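Local coordinates for probable protein phosphatase 2C 50 (Oryza sativa subsp. japonica, PDB 5ZCG) that probably removes phosphate from phosphoserine and phosphothreonine of other proteins as a magnesium-dependent phosphatase of the PP2C family, at residues D249-W252 and D253-N257; D298-M301 and R302-L305. The protein carries 5 engineered substitutions. One frame throughout, in Å; residues are numbered along the deposited sequence.

Contact 1 of 2, residues D249-W252 and D253-N257. With MG (magnesium ion), chain E.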
loop_
_atom_site.group_PDB
_atom_site.type_symbol
_atom_site.label_atom_id
_atom_site.label_comp_id
_atom_site.label_asym_id
_atom_site.label_seq_id
_atom_site.Cartn_x
_atom_site.Cartn_y
_atom_site.Cartn_z
ATOM N N ASP A 249 -5.246 6.551 6.869
ATOM C CA ASP A 249 -6.314 7.365 6.301
ATOM C C ASP A 249 -7.675 7.054 6.913
ATOM O O ASP A 249 -8.620 7.816 6.691
ATOM C CB ASP A 249 -6.361 7.201 4.777
ATOM C CG ASP A 249 -6.574 5.759 4.340
ATOM O OD1 ASP A 249 -6.626 4.858 5.202
ATOM O OD2 ASP A 249 -6.682 5.524 3.116
ATOM N N GLY A 250 -7.799 5.962 7.672
ATOM C CA GLY A 250 -9.024 5.722 8.419
ATOM C C GLY A 250 -9.391 6.871 9.338
ATOM O O GLY A 250 -10.572 7.081 9.641
ATOM N N LEU A 251 -8.394 7.617 9.813
ATOM C CA LEU A 251 -8.649 8.847 10.559
ATOM C C LEU A 251 -8.800 10.043 9.621
ATOM O O LEU A 251 -9.836 10.719 9.628
ATOM C CB LEU A 251 -7.523 9.102 11.570
ATOM C CG LEU A 251 -7.651 10.396 12.379
ATOM C CD1 LEU A 251 -8.976 10.412 13.143
ATOM C CD2 LEU A 251 -6.481 10.585 13.344
ATOM N N TRP A 252 -7.788 10.284 8.779
ATOM C CA TRP A 252 -7.703 11.518 8.004
ATOM C C TRP A 252 -8.769 11.625 6.923
ATOM O O TRP A 252 -9.024 12.732 6.437
ATOM C CB TRP A 252 -6.315 11.642 7.367
ATOM C CG TRP A 252 -5.178 11.482 8.342
ATOM C CD1 TRP A 252 -4.212 10.519 8.324
ATOM C CD2 TRP A 252 -4.895 12.313 9.476
ATOM N NE1 TRP A 252 -3.341 10.697 9.377
ATOM C CE2 TRP A 252 -3.741 11.792 10.100
ATOM C CE3 TRP A 252 -5.503 13.448 10.026
ATOM C CZ2 TRP A 252 -3.187 12.364 11.245
ATOM C CZ3 TRP A 252 -4.951 14.014 11.161
ATOM C CH2 TRP A 252 -3.805 13.470 11.759
ATOM N N ASP A 253 -9.398 10.516 6.530
ATOM C CA ASP A 253 -10.477 10.614 5.551
ATOM C C ASP A 253 -11.670 11.388 6.106
ATOM O O ASP A 253 -12.366 12.071 5.346
ATOM C CB ASP A 253 -10.903 9.220 5.087
ATOM C CG ASP A 253 -9.957 8.638 4.040
ATOM O OD1 ASP A 253 -9.224 9.417 3.390
ATOM O OD2 ASP A 253 -9.940 7.400 3.871
ATOM N N VAL A 254 -11.909 11.318 7.414
ATOM C CA VAL A 254 -13.082 11.941 8.020
ATOM C C VAL A 254 -12.740 12.992 9.066
ATOM O O VAL A 254 -13.652 13.690 9.530
ATOM C CB VAL A 254 -14.020 10.883 8.640
ATOM C CG1 VAL A 254 -14.524 9.919 7.564
ATOM C CG2 VAL A 254 -13.306 10.138 9.770
ATOM N N VAL A 255 -11.480 13.133 9.471
ATOM C CA VAL A 255 -11.094 14.112 10.481
ATOM C C VAL A 255 -9.978 14.977 9.916
ATOM O O VAL A 255 -9.016 14.459 9.336
ATOM C CB VAL A 255 -10.657 13.441 11.798
ATOM C CG1 VAL A 255 -10.285 14.489 12.833
ATOM C CG2 VAL A 255 -11.771 12.544 12.334
ATOM N N SER A 256 -10.106 16.291 10.075
ATOM C CA SER A 256 -9.082 17.201 9.585
ATOM C C SER A 256 -7.879 17.234 10.533
ATOM O O SER A 256 -7.936 16.771 11.678
ATOM C CB SER A 256 -9.660 18.605 9.420
ATOM O OG SER A 256 -10.022 19.143 10.679
ATOM N N ASN A 257 -6.772 17.793 10.034
ATOM C CA ASN A 257 -5.586 17.989 10.868
ATOM C C ASN A 257 -5.909 18.838 12.095
ATOM O O ASN A 257 -5.460 18.539 13.209
ATOM C CB ASN A 257 -4.476 18.649 10.047
ATOM C CG ASN A 257 -3.986 17.777 8.909
ATOM O OD1 ASN A 257 -4.299 16.587 8.839
ATOM N ND2 ASN A 257 -3.209 18.367 8.007
HETATM MG MG MG E . -6.775 2.800 5.129
HETATM O O HOH W 1 -6.934 2.918 3.236
HETATM O O HOH W 2 -7.686 14.838 7.179
HETATM O O HOH W 3 -7.115 0.825 4.672
HETATM O O HOH W 4 -6.639 2.601 7.230
#

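Contact 2 of 2, residues D298-M301 and R302-L305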
loop_
_atom_site.group_PDB
_atom_site.type_symbol
_atom_site.label_atom_id
_atom_site.label_comp_id
_atom_site.label_asym_id
_atom_site.label_seq_id
_atom_site.Cartn_x
_atom_site.Cartn_y
_atom_site.Cartn_z
ATOM N N ASP A 298 -7.493 6.700 21.750
ATOM C CA ASP A 298 -8.795 6.040 21.777
ATOM C C ASP A 298 -9.903 6.998 21.365
ATOM O O ASP A 298 -10.819 6.621 20.624
ATOM C CB ASP A 298 -9.072 5.479 23.172
ATOM C CG ASP A 298 -8.447 4.115 23.389
ATOM O OD1 ASP A 298 -8.497 3.278 22.463
ATOM O OD2 ASP A 298 -7.909 3.879 24.492
ATOM N N TYR A 299 -9.844 8.240 21.847
ATOM C CA TYR A 299 -10.845 9.229 21.469
ATOM C C TYR A 299 -10.798 9.523 19.975
ATOM O O TYR A 299 -11.843 9.640 19.333
ATOM C CB TYR A 299 -10.646 10.508 22.282
ATOM C CG TYR A 299 -11.871 11.391 22.373
ATOM C CD1 TYR A 299 -12.244 12.201 21.313
ATOM C CD2 TYR A 299 -12.648 11.418 23.526
ATOM C CE1 TYR A 299 -13.353 13.012 21.389
ATOM C CE2 TYR A 299 -13.764 12.229 23.614
ATOM C CZ TYR A 299 -14.112 13.023 22.539
ATOM O OH TYR A 299 -15.219 13.834 22.604
ATOM N N LEU A 300 -9.596 9.650 19.399
ATOM C CA LEU A 300 -9.503 9.913 17.961
ATOM C C LEU A 300 -10.047 8.734 17.155
ATOM O O LEU A 300 -10.778 8.921 16.175
ATOM C CB LEU A 300 -8.056 10.215 17.564
ATOM C CG LEU A 300 -7.609 11.654 17.861
ATOM C CD1 LEU A 300 -6.117 11.842 17.609
ATOM C CD2 LEU A 300 -8.426 12.682 17.077
ATOM N N MET A 301 -9.696 7.508 17.556
ATOM C CA MET A 301 -10.256 6.307 16.928
ATOM C C MET A 301 -11.777 6.305 16.959
ATOM O O MET A 301 -12.435 6.179 15.913
ATOM C CB MET A 301 -9.704 5.058 17.628
ATOM C CG MET A 301 -10.314 3.732 17.179
ATOM S SD MET A 301 -9.308 2.302 17.634
ATOM C CE MET A 301 -10.366 1.507 18.849
ATOM N N ARG A 302 -12.343 6.457 18.151
ATOM C CA ARG A 302 -13.790 6.422 18.294
ATOM C C ARG A 302 -14.456 7.571 17.546
ATOM O O ARG A 302 -15.546 7.397 16.987
ATOM C CB ARG A 302 -14.175 6.438 19.777
ATOM C CG ARG A 302 -14.239 5.053 20.405
ATOM C CD ARG A 302 -13.618 5.023 21.792
ATOM N NE ARG A 302 -13.812 6.276 22.520
ATOM C CZ ARG A 302 -13.242 6.555 23.690
ATOM N NH1 ARG A 302 -12.446 5.668 24.271
ATOM N NH2 ARG A 302 -13.474 7.719 24.285
ATOM N N LEU A 303 -13.806 8.736 17.502
ATOM C CA LEU A 303 -14.310 9.861 16.726
ATOM C C LEU A 303 -14.407 9.505 15.252
ATOM O O LEU A 303 -15.441 9.735 14.613
ATOM C CB LEU A 303 -13.385 11.067 16.909
ATOM C CG LEU A 303 -13.690 12.308 16.071
ATOM C CD1 LEU A 303 -15.165 12.701 16.217
ATOM C CD2 LEU A 303 -12.774 13.453 16.464
ATOM N N ALA A 304 -13.330 8.935 14.697
ATOM C CA ALA A 304 -13.357 8.529 13.297
ATOM C C ALA A 304 -14.487 7.541 13.046
ATOM O O ALA A 304 -15.190 7.633 12.033
ATOM C CB ALA A 304 -12.013 7.924 12.888
ATOM N N LEU A 305 -14.675 6.586 13.957
ATOM C CA LEU A 305 -15.787 5.652 13.813
ATOM C C LEU A 305 -17.123 6.386 13.795
ATOM O O LEU A 305 -17.981 6.122 12.944
ATOM C CB LEU A 305 -15.756 4.623 14.941
ATOM C CG LEU A 305 -14.904 3.381 14.687
ATOM C CD1 LEU A 305 -14.945 2.442 15.884
ATOM C CD2 LEU A 305 -15.371 2.675 13.430
#

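Contact 1 of 2, residues D249-W252 and D253-N257
D249 and D253 sit one helical turn apart where the short helix 249-252 runs out, and backbone bonds tie the turn together. D253 N gives its hydrogen to D249 O at 2.8 Å. L251 O then takes two: V255 N lies in its carbonyl plane at 2.9 Å, whereas V254 N stands above that plane at 3.1 Å. A water donates to both W252 O and V255 O and so bridges two carbonyls.

D249 belongs to the metal site: its OD1 binds magnesium at 2.1 Å, while OD2 accepts from a water on the same ion. The neighbouring D253 carboxylate runs alongside with its OD2 3.8 Å from D249 OD2; the metal is likely to ease this closeness of like charges.

The apolar contact is L251 CD1 on V255 CG2 at 3.6 Å.

With CG beside the backbone N (chi1 -52°), the W252 indole reaches the N257 amide, turned 89° to the ring. N257 OD1 comes to 3.5 Å from W252 CZ3. R165 makes a cation-pi contact with W252, and its NH1 hydrogen-bonds N257 OD1. An alanine in place of W252 would probably open a gap beside N257 and leave R165 without its cation-pi partner.

S256 N-caps helix 257-274, its OG bonded to E259 N, so the turn joins a metal ligand to the next helix. W252 and N257 touch V167 of strand 165-170; W252 and V255 pack on A260, L251 and V254 on A304 of helix 291-306.

Contact 2 of 2, residues D298-M301 and R302-L305
R302 N, L303 N, A304 N and L305 N bond in turn to D298 O, Y299 O, L300 O and M301 O at 2.8 to 3.0 Å, the regular i to i+4 ladder of an alpha-helix. This is the later part of helix 291-306, which packs against the five-stranded antiparallel sheet of the PP2C fold.

Side chains divide between the faces of the helix. L300 is buried, lying on V315 and V317 of strand 313-319 and on V263 and A264 of helix 257-274. Its CD2 stays 4.5 Å from L303 CD2, a loose approach one turn on. A304, also buried, brings CB to 3.5 Å from M301 O and leans on I313. M301 has CG anti to the backbone N (chi1 174°); its thioether chain then bends at chi3, and the side chain touches A7 and T9 of strand 3-9.

The exposed side carries R302. Its chain bends at chi2 (138°) and chi3, folding back over the preceding turn, and CD comes within 3.4 Å of D298 O. The guanidinium thus lies with one face over the D298-Y299 peptide, the Y299 N above its centre. D298 and R302 make no salt bridge here: D298 OD2 is 4.9 Å from R302 NH1 and accepts a hydrogen bond from Q294 NE2 instead. Opposite charges at that spacing may still attract weakly.

Y299 crosses the arginine at about a right angle, its ring and the guanidinium plane 56° apart. It also touches V263 and Q267 of helix 257-274. The guanidinium's nearest approaches to the two side chains are split between its terminal nitrogens: R302 NH1 lies 3.6 Å from D298 CB, and R302 NH2 lies 3.9 Å from Y299 CD2.

Contact 1 and contact 2 come in series along the chain, yet their centres lie only about 10 Å apart because helix 291-306 returns beside the turn at 249-257. They touch directly, and A304 is the main meeting point: its CB lies 3.7 Å from G250 O and 3.9 Å from L251 CD1, while A304 O is 3.9 Å from V254 CG2. L251 CD1 also approaches L300 O at 3.8 Å. Contact 1 supplies a metal ligand, with D61 and D311 completing the protein share of that magnesium site. Contact 2 binds no metal; the A304 side chain remains about 11 Å from a magnesium ion, on the helix packed against the metal-bearing turn.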